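Local coordinates for prolyl endopeptidase (Myxococcus xanthus, PDB 2BKL), which probably cleaves short peptides on the carboxyl side of proline, and less often of alanine, as a serine peptidase of the S9A family, at residues 167-172 / 185-190; 224-229 / 570-575; 229-234 / 244-249; 563-568 / 576-581. One frame throughout, in Å; residues are numbered along the deposited sequence.

Contact 1 of 4, residues 167-172 / 185-190; sequences GGKYAT and EWLPTD. With ZAH (N-[(benzyloxy)carbonyl]-L-alanyl-L-proline), chain C.
L187 N donates to G167 O in a 2.9 Å hydrogen bond where the chain leaves strand 181-186. At G167 a side chain would run into L187 O, and the positive phi also suits glycine; its CA instead makes a CA-H...O contact with L187 O. From G168 the chain makes a type I beta turn to A171. A water inside the contact donates to G167 O and to E185 O and accepts from Y170 N at 2.8 Å, satisfying three backbone groups. K169 lays CD over one face of the Y170 ring. L187 CD1 approaches Y170 CE2 obliquely at 3.6 Å, while on the other side of the ring Y170 CD1 lies 3.7 Å from C21 of the ligand's benzyl ring, which meets the edge near the tyrosine plane. A serine in place of Y170 would probably leave L187 and the benzyl group without the ring that separates them, opening a gap between the two. Past A171, whose CB rests 3.3 Å from E185 O, T172 N donates to E185 OE1 at 3.0 Å, nearly straight at 166°. The bend of the glutamate at chi2 (66°) brings OE1 to the backbone at A171 and T172, where the turn ends, and OE2 is held by S232 and K174. The whole is a propeller-blade loop closed on its neighbouring strand, with K169 and Y170 lining the benzyloxycarbonyl end of the ligand pocket.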
# COMPACT_ATOMS: atom_id res chain seq x y z
N GLY A 167 -9.56 -18.64 -5.73
CA GLY A 167 -9.30 -18.37 -4.34
C GLY A 167 -7.86 -18.00 -4.01
O GLY A 167 -7.42 -18.20 -2.87
N GLY A 168 -7.17 -17.39 -4.97
CA GLY A 168 -5.78 -17.01 -4.80
C GLY A 168 -5.50 -15.61 -4.34
O GLY A 168 -4.35 -15.17 -4.42
N LYS A 169 -6.51 -14.91 -3.82
CA LYS A 169 -6.35 -13.54 -3.36
C LYS A 169 -5.06 -13.28 -2.55
O LYS A 169 -4.35 -12.28 -2.78
CB LYS A 169 -7.54 -13.13 -2.47
CG LYS A 169 -7.39 -11.78 -1.82
CD LYS A 169 -8.58 -11.40 -0.91
CE LYS A 169 -9.86 -11.34 -1.65
NZ LYS A 169 -10.90 -10.61 -0.79
N TYR A 170 -4.82 -14.15 -1.56
CA TYR A 170 -3.70 -13.95 -0.63
C TYR A 170 -2.43 -14.67 -1.03
O TYR A 170 -1.43 -14.60 -0.30
CB TYR A 170 -4.11 -14.34 0.79
CG TYR A 170 -5.25 -13.52 1.36
CD1 TYR A 170 -5.18 -12.14 1.41
CD2 TYR A 170 -6.38 -14.12 1.89
CE1 TYR A 170 -6.22 -11.39 1.96
CE2 TYR A 170 -7.44 -13.37 2.42
CZ TYR A 170 -7.36 -12.01 2.44
OH TYR A 170 -8.43 -11.26 2.95
N ALA A 171 -2.43 -15.35 -2.18
CA ALA A 171 -1.32 -16.24 -2.55
C ALA A 171 -0.10 -15.51 -3.09
O ALA A 171 -0.21 -14.60 -3.92
CB ALA A 171 -1.74 -17.28 -3.59
N THR A 172 1.06 -15.94 -2.62
CA THR A 172 2.34 -15.65 -3.27
C THR A 172 3.02 -17.01 -3.42
O THR A 172 3.54 -17.54 -2.42
CB THR A 172 3.19 -14.68 -2.46
OG1 THR A 172 3.21 -15.07 -1.08
CG2 THR A 172 2.60 -13.32 -2.42
N GLU A 185 -1.23 -19.73 -0.38
CA GLU A 185 -2.32 -19.34 0.52
C GLU A 185 -3.61 -19.37 -0.28
O GLU A 185 -3.72 -18.75 -1.33
CB GLU A 185 -2.10 -17.94 1.02
CG GLU A 185 -0.81 -17.69 1.80
CD GLU A 185 0.52 -17.81 1.04
OE1 GLU A 185 0.60 -17.56 -0.16
OE2 GLU A 185 1.55 -18.20 1.66
N TRP A 186 -4.59 -20.13 0.22
CA TRP A 186 -5.82 -20.45 -0.50
C TRP A 186 -7.06 -20.07 0.31
O TRP A 186 -7.11 -20.30 1.51
CB TRP A 186 -5.87 -21.96 -0.79
CG TRP A 186 -7.03 -22.35 -1.62
CD1 TRP A 186 -7.29 -21.99 -2.92
CD2 TRP A 186 -8.10 -23.21 -1.22
NE1 TRP A 186 -8.48 -22.57 -3.33
CE2 TRP A 186 -8.98 -23.33 -2.32
CE3 TRP A 186 -8.40 -23.89 -0.05
CZ2 TRP A 186 -10.14 -24.10 -2.26
CZ3 TRP A 186 -9.55 -24.66 0.01
CH2 TRP A 186 -10.40 -24.76 -1.09
N LEU A 187 -8.08 -19.54 -0.37
CA LEU A 187 -9.41 -19.34 0.22
C LEU A 187 -10.41 -20.26 -0.45
O LEU A 187 -10.42 -20.39 -1.68
CB LEU A 187 -9.88 -17.91 0.01
CG LEU A 187 -9.15 -16.83 0.79
CD1 LEU A 187 -9.52 -15.46 0.29
CD2 LEU A 187 -9.48 -16.93 2.26
N PRO A 188 -11.27 -20.91 0.33
CA PRO A 188 -12.33 -21.76 -0.24
C PRO A 188 -13.40 -20.87 -0.90
O PRO A 188 -13.49 -19.70 -0.56
CB PRO A 188 -12.88 -22.48 1.00
CG PRO A 188 -12.72 -21.51 2.06
CD PRO A 188 -11.37 -20.85 1.80
N THR A 189 -14.12 -21.40 -1.89
CA THR A 189 -15.28 -20.72 -2.42
C THR A 189 -16.47 -21.47 -1.85
O THR A 189 -16.87 -22.51 -2.36
CB THR A 189 -15.29 -20.72 -3.97
OG1 THR A 189 -14.18 -19.93 -4.44
CG2 THR A 189 -16.49 -19.98 -4.53
N ASP A 190 -16.99 -20.94 -0.77
CA ASP A 190 -18.10 -21.54 -0.05
C ASP A 190 -19.12 -20.44 0.10
O ASP A 190 -18.89 -19.44 0.78
CB ASP A 190 -17.54 -22.06 1.28
CG ASP A 190 -18.60 -22.49 2.26
OD1 ASP A 190 -19.80 -22.20 2.07
OD2 ASP A 190 -18.22 -23.11 3.29
C1 ZAH C . -6.22 1.09 2.96
O2 ZAH C . -5.51 1.87 3.90
C3 ZAH C . -6.77 -0.22 3.57
C4 ZAH C . -7.79 0.05 4.68
C5 ZAH C . -7.01 0.08 5.99
C6 ZAH C . -5.76 -0.73 5.77
N7 ZAH C . -5.78 -1.00 4.34
C8 ZAH C . -4.89 -1.80 3.75
O9 ZAH C . -5.03 -2.04 2.46
C10 ZAH C . -3.92 -2.68 4.57
C11 ZAH C . -2.73 -1.75 4.84
N14 ZAH C . -3.45 -3.82 3.82
C15 ZAH C . -4.23 -4.86 3.61
O16 ZAH C . -5.42 -4.95 4.14
O17 ZAH C . -3.71 -5.93 2.80
C18 ZAH C . -4.69 -6.95 2.49
C19 ZAH C . -4.19 -7.91 1.40
C20 ZAH C . -3.09 -8.73 1.66
C21 ZAH C . -2.61 -9.60 0.68
C22 ZAH C . -3.25 -9.65 -0.57
C23 ZAH C . -4.36 -8.84 -0.83
C24 ZAH C . -4.83 -7.97 0.15
O HOH W 1 -5.70 -16.80 -1.19

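Contact 2 of 4, residues 224-229 / 570-575; sequences GDPTTF and SGRTWI. With ZAH (N-[(benzyloxy)carbonyl]-L-alanyl-L-proline), chain C.
The interface between the beta-propeller and the catalytic domain runs through this contact, beside the pocket that holds the N-blocked Ala-Pro ligand. P226 lies side by side with R572, its CG 3.7 Å from R572 CD, and the two side chains point the same way. The extended arginine then carries its guanidinium on to salt bridges with D196 and E582. T227 sits over the R572 carbonyl: its CA makes a CA-H...O contact with R572 O at 3.4 Å, and CG2 reaches I575 CB. The F229 ring crosses T573 at about a right angle, with CZ 3.6 Å from T573 CB. Chi1 of T573 (68°) sets OG1 between its backbone N and carbonyl carbon, from where it bonds to S570 O, an acceptor also used by T573 N. On the propeller side D225 OD1 forms an Asx turn with T227 N and takes T227 OG1 as well, both arriving from the same face of the carboxylate, out of its plane. No direct hydrogen bond joins the two segments; one water bridges them instead, donating to T227 O and to T573 O. W574 presents one face to the proline ring of the ligand, whose C5 lies 3.7 Å above the indole centre, while T573 OG1 and S570 O lie on the opposite face. At the indole edge NE1 donates to ligand O16 at 2.9 Å. A proline ring laid flat on a tryptophan is the hallmark of the S1 site in prolyl oligopeptidases.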
# COMPACT_ATOMS: atom_id res chain seq x y z
N GLY A 224 -9.42 -19.67 11.52
CA GLY A 224 -10.79 -19.39 11.88
C GLY A 224 -11.05 -18.02 12.49
O GLY A 224 -12.10 -17.78 13.08
N ASP A 225 -10.08 -17.12 12.34
CA ASP A 225 -10.11 -15.81 12.97
C ASP A 225 -9.92 -14.75 11.89
O ASP A 225 -8.83 -14.62 11.33
CB ASP A 225 -8.97 -15.74 13.99
CG ASP A 225 -8.98 -14.49 14.80
OD1 ASP A 225 -9.69 -13.53 14.41
OD2 ASP A 225 -8.30 -14.39 15.87
N PRO A 226 -10.97 -14.02 11.57
CA PRO A 226 -10.90 -13.06 10.45
C PRO A 226 -10.12 -11.80 10.82
O PRO A 226 -10.02 -10.90 9.98
CB PRO A 226 -12.37 -12.76 10.16
CG PRO A 226 -13.01 -12.89 11.51
CD PRO A 226 -12.30 -14.03 12.21
N THR A 227 -9.60 -11.71 12.04
CA THR A 227 -8.71 -10.62 12.40
C THR A 227 -7.25 -10.96 12.18
O THR A 227 -6.38 -10.21 12.61
CB THR A 227 -8.91 -10.12 13.85
OG1 THR A 227 -8.46 -11.12 14.79
CG2 THR A 227 -10.37 -9.83 14.14
N THR A 228 -6.98 -12.08 11.52
CA THR A 228 -5.62 -12.52 11.21
C THR A 228 -5.40 -12.69 9.73
O THR A 228 -6.33 -12.77 8.95
CB THR A 228 -5.31 -13.85 11.87
OG1 THR A 228 -6.14 -14.88 11.30
CG2 THR A 228 -5.60 -13.81 13.37
N PHE A 229 -4.12 -12.79 9.36
CA PHE A 229 -3.69 -13.33 8.08
C PHE A 229 -2.87 -14.60 8.32
O PHE A 229 -2.14 -14.71 9.29
CB PHE A 229 -2.83 -12.36 7.29
CG PHE A 229 -3.51 -11.05 6.95
CD1 PHE A 229 -3.47 -9.97 7.83
CD2 PHE A 229 -4.19 -10.91 5.75
CE1 PHE A 229 -4.11 -8.76 7.49
CE2 PHE A 229 -4.82 -9.70 5.42
CZ PHE A 229 -4.77 -8.64 6.28
N SER A 570 -13.06 -6.55 3.71
CA SER A 570 -11.93 -7.02 4.49
C SER A 570 -11.81 -6.37 5.89
O SER A 570 -10.78 -6.48 6.54
CB SER A 570 -10.62 -6.76 3.69
OG SER A 570 -10.67 -7.49 2.48
N GLY A 571 -12.84 -5.68 6.34
CA GLY A 571 -12.76 -4.89 7.54
C GLY A 571 -12.26 -5.57 8.79
O GLY A 571 -11.56 -4.96 9.58
N ARG A 572 -12.62 -6.83 9.04
CA ARG A 572 -12.20 -7.48 10.27
C ARG A 572 -10.68 -7.62 10.35
O ARG A 572 -10.12 -7.65 11.45
CB ARG A 572 -12.91 -8.82 10.47
CG ARG A 572 -14.39 -8.64 10.70
CD ARG A 572 -15.09 -9.90 11.14
NE ARG A 572 -16.49 -9.61 11.45
CZ ARG A 572 -16.91 -9.07 12.59
NH1 ARG A 572 -16.09 -8.74 13.56
NH2 ARG A 572 -18.20 -8.80 12.73
N THR A 573 -10.00 -7.63 9.22
CA THR A 573 -8.55 -7.73 9.24
C THR A 573 -7.88 -6.49 9.80
O THR A 573 -6.69 -6.55 10.11
CB THR A 573 -7.94 -8.04 7.84
OG1 THR A 573 -8.11 -6.96 6.93
CG2 THR A 573 -8.57 -9.30 7.20
N TRP A 574 -8.62 -5.37 9.88
CA TRP A 574 -8.07 -4.13 10.45
C TRP A 574 -8.46 -3.91 11.89
O TRP A 574 -8.03 -2.92 12.49
CB TRP A 574 -8.42 -2.91 9.59
CG TRP A 574 -8.13 -3.20 8.16
CD1 TRP A 574 -7.00 -3.76 7.66
CD2 TRP A 574 -8.99 -2.96 7.05
NE1 TRP A 574 -7.11 -3.93 6.30
CE2 TRP A 574 -8.33 -3.45 5.91
CE3 TRP A 574 -10.27 -2.40 6.91
CZ2 TRP A 574 -8.90 -3.42 4.64
CZ3 TRP A 574 -10.85 -2.39 5.62
CH2 TRP A 574 -10.15 -2.89 4.53
N ILE A 575 -9.21 -4.83 12.50
CA ILE A 575 -9.53 -4.69 13.90
C ILE A 575 -8.30 -4.56 14.82
O ILE A 575 -8.31 -3.78 15.76
CB ILE A 575 -10.50 -5.81 14.34
CG1 ILE A 575 -11.90 -5.53 13.75
CG2 ILE A 575 -10.57 -5.97 15.87
CD1 ILE A 575 -12.93 -6.67 13.92
C1 ZAH C . -6.22 1.09 2.96
O2 ZAH C . -5.51 1.87 3.90
C3 ZAH C . -6.77 -0.22 3.57
C4 ZAH C . -7.79 0.05 4.68
C5 ZAH C . -7.01 0.08 5.99
C6 ZAH C . -5.76 -0.73 5.77
N7 ZAH C . -5.78 -1.00 4.34
C8 ZAH C . -4.89 -1.80 3.75
O9 ZAH C . -5.03 -2.04 2.46
C10 ZAH C . -3.92 -2.68 4.57
C11 ZAH C . -2.73 -1.75 4.84
N14 ZAH C . -3.45 -3.82 3.82
C15 ZAH C . -4.23 -4.86 3.61
O16 ZAH C . -5.42 -4.95 4.14
O17 ZAH C . -3.71 -5.93 2.80
C18 ZAH C . -4.69 -6.95 2.49
C19 ZAH C . -4.19 -7.91 1.40
C20 ZAH C . -3.09 -8.73 1.66
C21 ZAH C . -2.61 -9.60 0.68
C22 ZAH C . -3.25 -9.65 -0.57
C23 ZAH C . -4.36 -8.84 -0.83
C24 ZAH C . -4.83 -7.97 0.15
O HOH W 2 -4.97 -8.70 10.74

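Contact 3 of 4, residues 229-234 / 244-249; sequences FLQSDL and YILRGW. With ZAH (N-[(benzyloxy)carbonyl]-L-alanyl-L-proline), chain C.
F229 and L246 form a hydrogen-bonded pair in the antiparallel hairpin of strands 229-234 and 241-247, part of one four-stranded propeller blade. The tight part is the backbone ladder together with the packing round F229. F229 N and L246 N each donate to the other's carbonyl O, and Q231 and Y244 repeat the exchange; Y244 N to Q231 O is the shortest of the four at 2.7 Å and almost straight (176°). Between them L230 and I245 make the non-hydrogen-bonded pair, L230 CD1 touching I245 CG1 at 3.9 Å on the face away from F229. On the F229 face, L246 CD1 touches both F229 CB and, at 3.5 Å, Q231 OE1. Beyond the ladder the F229 ring turns its edge to the face of W249 in an offset edge-to-face pair, centroids 5.6 Å apart and planes at 81°. An alanine in place of F229 is likely to open a gap beside W249 and leave its indole less firmly held against the ligand. That indole also reaches the bound peptide, its CZ2 standing 3.5 Å from N14 of the ligand. Contacts thin out toward D233, past the partly exposed Q231 at the margin. On this looser side D233 only approaches the edge of the Y244 ring, and a water joins D233 OD2 to Y244 OH, the hydroxyl being held also by V277 N.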
# COMPACT_ATOMS: atom_id res chain seq x y z
N PHE A 229 -4.12 -12.79 9.36
CA PHE A 229 -3.69 -13.33 8.08
C PHE A 229 -2.87 -14.60 8.32
O PHE A 229 -2.14 -14.71 9.29
CB PHE A 229 -2.83 -12.36 7.29
CG PHE A 229 -3.51 -11.05 6.95
CD1 PHE A 229 -3.47 -9.97 7.83
CD2 PHE A 229 -4.19 -10.91 5.75
CE1 PHE A 229 -4.11 -8.76 7.49
CE2 PHE A 229 -4.82 -9.70 5.42
CZ PHE A 229 -4.77 -8.64 6.28
N LEU A 230 -2.93 -15.53 7.39
CA LEU A 230 -2.07 -16.71 7.44
C LEU A 230 -1.16 -16.65 6.22
O LEU A 230 -1.63 -16.53 5.10
CB LEU A 230 -2.93 -17.97 7.40
CG LEU A 230 -2.23 -19.29 7.67
CD1 LEU A 230 -1.85 -19.42 9.14
CD2 LEU A 230 -3.12 -20.44 7.24
N GLN A 231 0.14 -16.74 6.44
CA GLN A 231 1.09 -16.66 5.33
C GLN A 231 2.18 -17.69 5.48
O GLN A 231 2.58 -18.04 6.59
CB GLN A 231 1.73 -15.26 5.33
CG GLN A 231 2.35 -14.84 4.01
CD GLN A 231 2.91 -13.43 4.07
OE1 GLN A 231 2.32 -12.54 4.71
NE2 GLN A 231 4.06 -13.22 3.41
N SER A 232 2.64 -18.23 4.36
CA SER A 232 3.73 -19.22 4.38
C SER A 232 4.98 -18.67 3.69
O SER A 232 4.93 -17.72 2.93
CB SER A 232 3.30 -20.54 3.75
OG SER A 232 3.12 -20.44 2.36
N ASP A 233 6.11 -19.31 3.99
CA ASP A 233 7.35 -19.06 3.26
C ASP A 233 8.19 -20.33 3.27
O ASP A 233 7.96 -21.21 4.09
CB ASP A 233 8.12 -17.91 3.88
CG ASP A 233 9.08 -17.20 2.90
OD1 ASP A 233 9.11 -17.58 1.70
OD2 ASP A 233 9.85 -16.27 3.26
N LEU A 234 9.14 -20.42 2.36
CA LEU A 234 9.95 -21.63 2.17
C LEU A 234 11.39 -21.20 1.96
O LEU A 234 11.67 -20.30 1.19
CB LEU A 234 9.47 -22.44 0.95
CG LEU A 234 10.17 -23.78 0.74
CD1 LEU A 234 9.82 -24.80 1.83
CD2 LEU A 234 9.87 -24.37 -0.65
N TYR A 244 3.28 -18.17 9.22
CA TYR A 244 3.05 -17.00 10.05
C TYR A 244 1.56 -16.83 10.34
O TYR A 244 0.75 -16.96 9.43
CB TYR A 244 3.55 -15.76 9.33
CG TYR A 244 5.03 -15.69 9.02
CD1 TYR A 244 5.91 -15.13 9.93
CD2 TYR A 244 5.53 -16.12 7.82
CE1 TYR A 244 7.24 -15.03 9.65
CE2 TYR A 244 6.88 -16.03 7.53
CZ TYR A 244 7.72 -15.48 8.45
OH TYR A 244 9.07 -15.37 8.18
N ILE A 245 1.20 -16.57 11.59
CA ILE A 245 -0.12 -16.07 11.94
C ILE A 245 0.07 -14.60 12.28
O ILE A 245 0.68 -14.27 13.31
CB ILE A 245 -0.74 -16.87 13.11
CG1 ILE A 245 -0.87 -18.36 12.74
CG2 ILE A 245 -2.09 -16.25 13.46
CD1 ILE A 245 -1.37 -19.22 13.86
N LEU A 246 -0.40 -13.73 11.38
CA LEU A 246 -0.21 -12.30 11.49
C LEU A 246 -1.43 -11.70 12.20
O LEU A 246 -2.55 -11.84 11.73
CB LEU A 246 -0.05 -11.67 10.11
CG LEU A 246 1.07 -12.26 9.25
CD1 LEU A 246 1.10 -11.60 7.85
CD2 LEU A 246 2.42 -12.07 9.93
N ARG A 247 -1.23 -11.09 13.36
CA ARG A 247 -2.28 -10.37 14.06
C ARG A 247 -2.13 -8.89 13.76
O ARG A 247 -1.46 -8.14 14.48
CB ARG A 247 -2.25 -10.67 15.55
CG ARG A 247 -2.78 -12.07 15.83
CD ARG A 247 -2.92 -12.37 17.32
NE ARG A 247 -1.60 -12.43 17.87
CZ ARG A 247 -0.81 -13.49 17.75
NH1 ARG A 247 -1.26 -14.56 17.11
NH2 ARG A 247 0.42 -13.45 18.25
N GLY A 248 -2.72 -8.47 12.65
CA GLY A 248 -2.58 -7.13 12.14
C GLY A 248 -1.13 -6.86 11.81
O GLY A 248 -0.43 -7.70 11.21
N TRP A 249 -0.69 -5.65 12.16
CA TRP A 249 0.62 -5.13 11.83
C TRP A 249 1.47 -4.96 13.09
O TRP A 249 2.49 -4.29 13.06
CB TRP A 249 0.42 -3.79 11.08
CG TRP A 249 -0.04 -4.00 9.66
CD1 TRP A 249 0.73 -3.94 8.54
CD2 TRP A 249 -1.36 -4.42 9.20
NE1 TRP A 249 -0.00 -4.24 7.43
CE2 TRP A 249 -1.28 -4.54 7.81
CE3 TRP A 249 -2.59 -4.63 9.83
CZ2 TRP A 249 -2.38 -4.90 7.02
CZ3 TRP A 249 -3.68 -5.02 9.02
CH2 TRP A 249 -3.56 -5.13 7.65
C1 ZAH C . -6.22 1.09 2.96
O2 ZAH C . -5.51 1.87 3.90
C3 ZAH C . -6.77 -0.22 3.57
C4 ZAH C . -7.79 0.05 4.68
C5 ZAH C . -7.01 0.08 5.99
C6 ZAH C . -5.76 -0.73 5.77
N7 ZAH C . -5.78 -1.00 4.34
C8 ZAH C . -4.89 -1.80 3.75
O9 ZAH C . -5.03 -2.04 2.46
C10 ZAH C . -3.92 -2.68 4.57
C11 ZAH C . -2.73 -1.75 4.84
N14 ZAH C . -3.45 -3.82 3.82
C15 ZAH C . -4.23 -4.86 3.61
O16 ZAH C . -5.42 -4.95 4.14
O17 ZAH C . -3.71 -5.93 2.80
C18 ZAH C . -4.69 -6.95 2.49
C19 ZAH C . -4.19 -7.91 1.40
C20 ZAH C . -3.09 -8.73 1.66
C21 ZAH C . -2.61 -9.60 0.68
C22 ZAH C . -3.25 -9.65 -0.57
C23 ZAH C . -4.36 -8.84 -0.83
C24 ZAH C . -4.83 -7.97 0.15
O HOH W 3 9.51 -14.82 5.58

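Contact 4 of 4, residues 563-568 / 576-581; sequences VRYHLF and PEYGTA
Y565 offers a ring face to the edge of Y578 in an edge-to-face pair, centroids 5.4 Å apart and planes at 79°, with Y578 CD2 reaching Y565 CZ at 3.8 Å. With chi1 at 86° the Y565 ring stands between its own backbone N and carbonyl carbon and points at the end of the short helix 575-578. Its hydroxyl there donates to G579 O at 2.7 Å, tilted somewhat from the carbonyl plane. This carbonyl belongs to the first residue past the helix, with positive phi, where backbone angles call for glycine, so the bond gives the buried oxygen a partner just where the chain turns. H566 adds a second approach: T580 OG1 lies 3.8 Å above the centre of the imidazole, while L567 CG lies on the opposite face. The T580 hydroxyl is itself bonded to E582. A water accepts from A581 N and, weakly, from H566 ND1, bridging the two segments. At the far side A581 CB packs against V563 O at 3.4 Å. Y578 also bonds through its hydroxyl to N534 and meets F456 edge-to-face, so Y565 is a second-shell residue behind a first-shell tyrosine. This buried contact of the alpha/beta-hydrolase domain lies directly behind Y578, a residue of the ligand pocket, near the probable serine nucleophile S533.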
# COMPACT_ATOMS: atom_id res chain seq x y z
N VAL A 563 -17.91 3.05 13.01
CA VAL A 563 -18.76 2.24 13.87
C VAL A 563 -19.17 0.95 13.17
O VAL A 563 -19.44 -0.05 13.82
CB VAL A 563 -19.99 3.07 14.33
CG1 VAL A 563 -20.96 2.23 15.13
CG2 VAL A 563 -19.52 4.29 15.13
N ARG A 564 -19.23 0.98 11.84
CA ARG A 564 -19.69 -0.18 11.07
C ARG A 564 -18.66 -0.77 10.09
O ARG A 564 -18.94 -1.74 9.40
CB ARG A 564 -20.96 0.17 10.29
CG ARG A 564 -22.13 0.48 11.18
CD ARG A 564 -23.39 0.90 10.47
NE ARG A 564 -23.92 -0.07 9.52
CZ ARG A 564 -24.62 -1.17 9.85
NH1 ARG A 564 -24.79 -1.53 11.12
NH2 ARG A 564 -25.11 -1.93 8.87
N TYR A 565 -17.45 -0.23 10.04
CA TYR A 565 -16.50 -0.67 9.00
C TYR A 565 -16.19 -2.18 9.04
O TYR A 565 -15.92 -2.77 8.01
CB TYR A 565 -15.19 0.14 9.05
CG TYR A 565 -14.20 -0.43 10.03
CD1 TYR A 565 -14.24 -0.11 11.38
CD2 TYR A 565 -13.26 -1.38 9.62
CE1 TYR A 565 -13.35 -0.68 12.30
CE2 TYR A 565 -12.36 -1.97 10.55
CZ TYR A 565 -12.42 -1.63 11.86
OH TYR A 565 -11.57 -2.23 12.73
N HIS A 566 -16.20 -2.76 10.24
CA HIS A 566 -15.81 -4.15 10.42
C HIS A 566 -16.81 -5.15 9.79
O HIS A 566 -16.50 -6.32 9.63
CB HIS A 566 -15.64 -4.46 11.90
CG HIS A 566 -16.89 -4.23 12.69
ND1 HIS A 566 -17.34 -2.96 13.00
CD2 HIS A 566 -17.83 -5.09 13.14
CE1 HIS A 566 -18.49 -3.06 13.64
NE2 HIS A 566 -18.82 -4.34 13.73
N LEU A 567 -17.99 -4.67 9.41
CA LEU A 567 -19.05 -5.52 8.86
C LEU A 567 -18.94 -5.78 7.37
O LEU A 567 -19.72 -6.58 6.81
CB LEU A 567 -20.42 -4.90 9.17
CG LEU A 567 -20.73 -4.65 10.64
CD1 LEU A 567 -21.99 -3.79 10.80
CD2 LEU A 567 -20.90 -5.97 11.39
N PHE A 568 -18.03 -5.10 6.70
CA PHE A 568 -17.96 -5.11 5.25
C PHE A 568 -16.58 -5.42 4.72
O PHE A 568 -15.57 -4.98 5.27
CB PHE A 568 -18.35 -3.74 4.70
CG PHE A 568 -19.74 -3.28 5.09
CD1 PHE A 568 -20.00 -2.66 6.31
CD2 PHE A 568 -20.78 -3.46 4.20
CE1 PHE A 568 -21.28 -2.26 6.65
CE2 PHE A 568 -22.07 -3.05 4.53
CZ PHE A 568 -22.30 -2.45 5.77
N PRO A 576 -7.20 -5.28 14.54
CA PRO A 576 -6.01 -5.09 15.37
C PRO A 576 -5.41 -3.70 15.34
O PRO A 576 -4.61 -3.34 16.23
CB PRO A 576 -5.02 -6.13 14.81
CG PRO A 576 -5.92 -7.20 14.25
CD PRO A 576 -7.04 -6.40 13.59
N GLU A 577 -5.74 -2.92 14.31
CA GLU A 577 -5.26 -1.54 14.14
C GLU A 577 -6.23 -0.49 14.70
O GLU A 577 -5.82 0.46 15.37
CB GLU A 577 -4.98 -1.23 12.66
CG GLU A 577 -4.29 0.10 12.40
CD GLU A 577 -2.79 0.13 12.67
OE1 GLU A 577 -2.18 -0.90 12.99
OE2 GLU A 577 -2.23 1.23 12.51
N TYR A 578 -7.53 -0.66 14.45
CA TYR A 578 -8.52 0.35 14.81
C TYR A 578 -9.36 -0.00 16.04
O TYR A 578 -9.87 0.88 16.71
CB TYR A 578 -9.51 0.51 13.68
CG TYR A 578 -9.00 1.05 12.37
CD1 TYR A 578 -8.29 2.25 12.31
CD2 TYR A 578 -9.26 0.39 11.17
CE1 TYR A 578 -7.86 2.76 11.10
CE2 TYR A 578 -8.85 0.91 9.94
CZ TYR A 578 -8.15 2.11 9.91
OH TYR A 578 -7.75 2.60 8.69
N GLY A 579 -9.51 -1.29 16.33
CA GLY A 579 -10.48 -1.80 17.30
C GLY A 579 -11.81 -2.08 16.60
O GLY A 579 -11.95 -1.86 15.38
N THR A 580 -12.78 -2.57 17.34
CA THR A 580 -14.10 -2.85 16.79
C THR A 580 -15.18 -2.27 17.69
O THR A 580 -15.17 -2.47 18.90
CB THR A 580 -14.37 -4.34 16.61
OG1 THR A 580 -15.76 -4.54 16.33
CG2 THR A 580 -14.01 -5.17 17.85
N ALA A 581 -16.16 -1.62 17.07
CA ALA A 581 -17.27 -1.10 17.82
C ALA A 581 -18.13 -2.16 18.49
O ALA A 581 -19.01 -1.82 19.28
CB ALA A 581 -18.11 -0.22 16.92
O HOH W 4 -16.03 -0.80 14.34

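How the contacts relate
Contacts 1 and 3 lie in neighbouring four-stranded blades of the propeller, their centres about 14 Å apart, and are tied by E185 OE2 and S232 OG, a probable hydrogen bond of 2.8 Å. Contact 2 crosses from the propeller to the catalytic domain, joining segments 341 residues apart, and contact 4 lies wholly in the latter. Along the chain contact 1 comes first; contact 3 falls within the loop that contact 2 spans, sharing F229 with it, and contact 4 alternates with contact 2. Contacts 2 and 4 are closest, about 10 Å between centres, while 1 and 4 do not touch. All four contribute residues to one ligand pocket, which both domains therefore build.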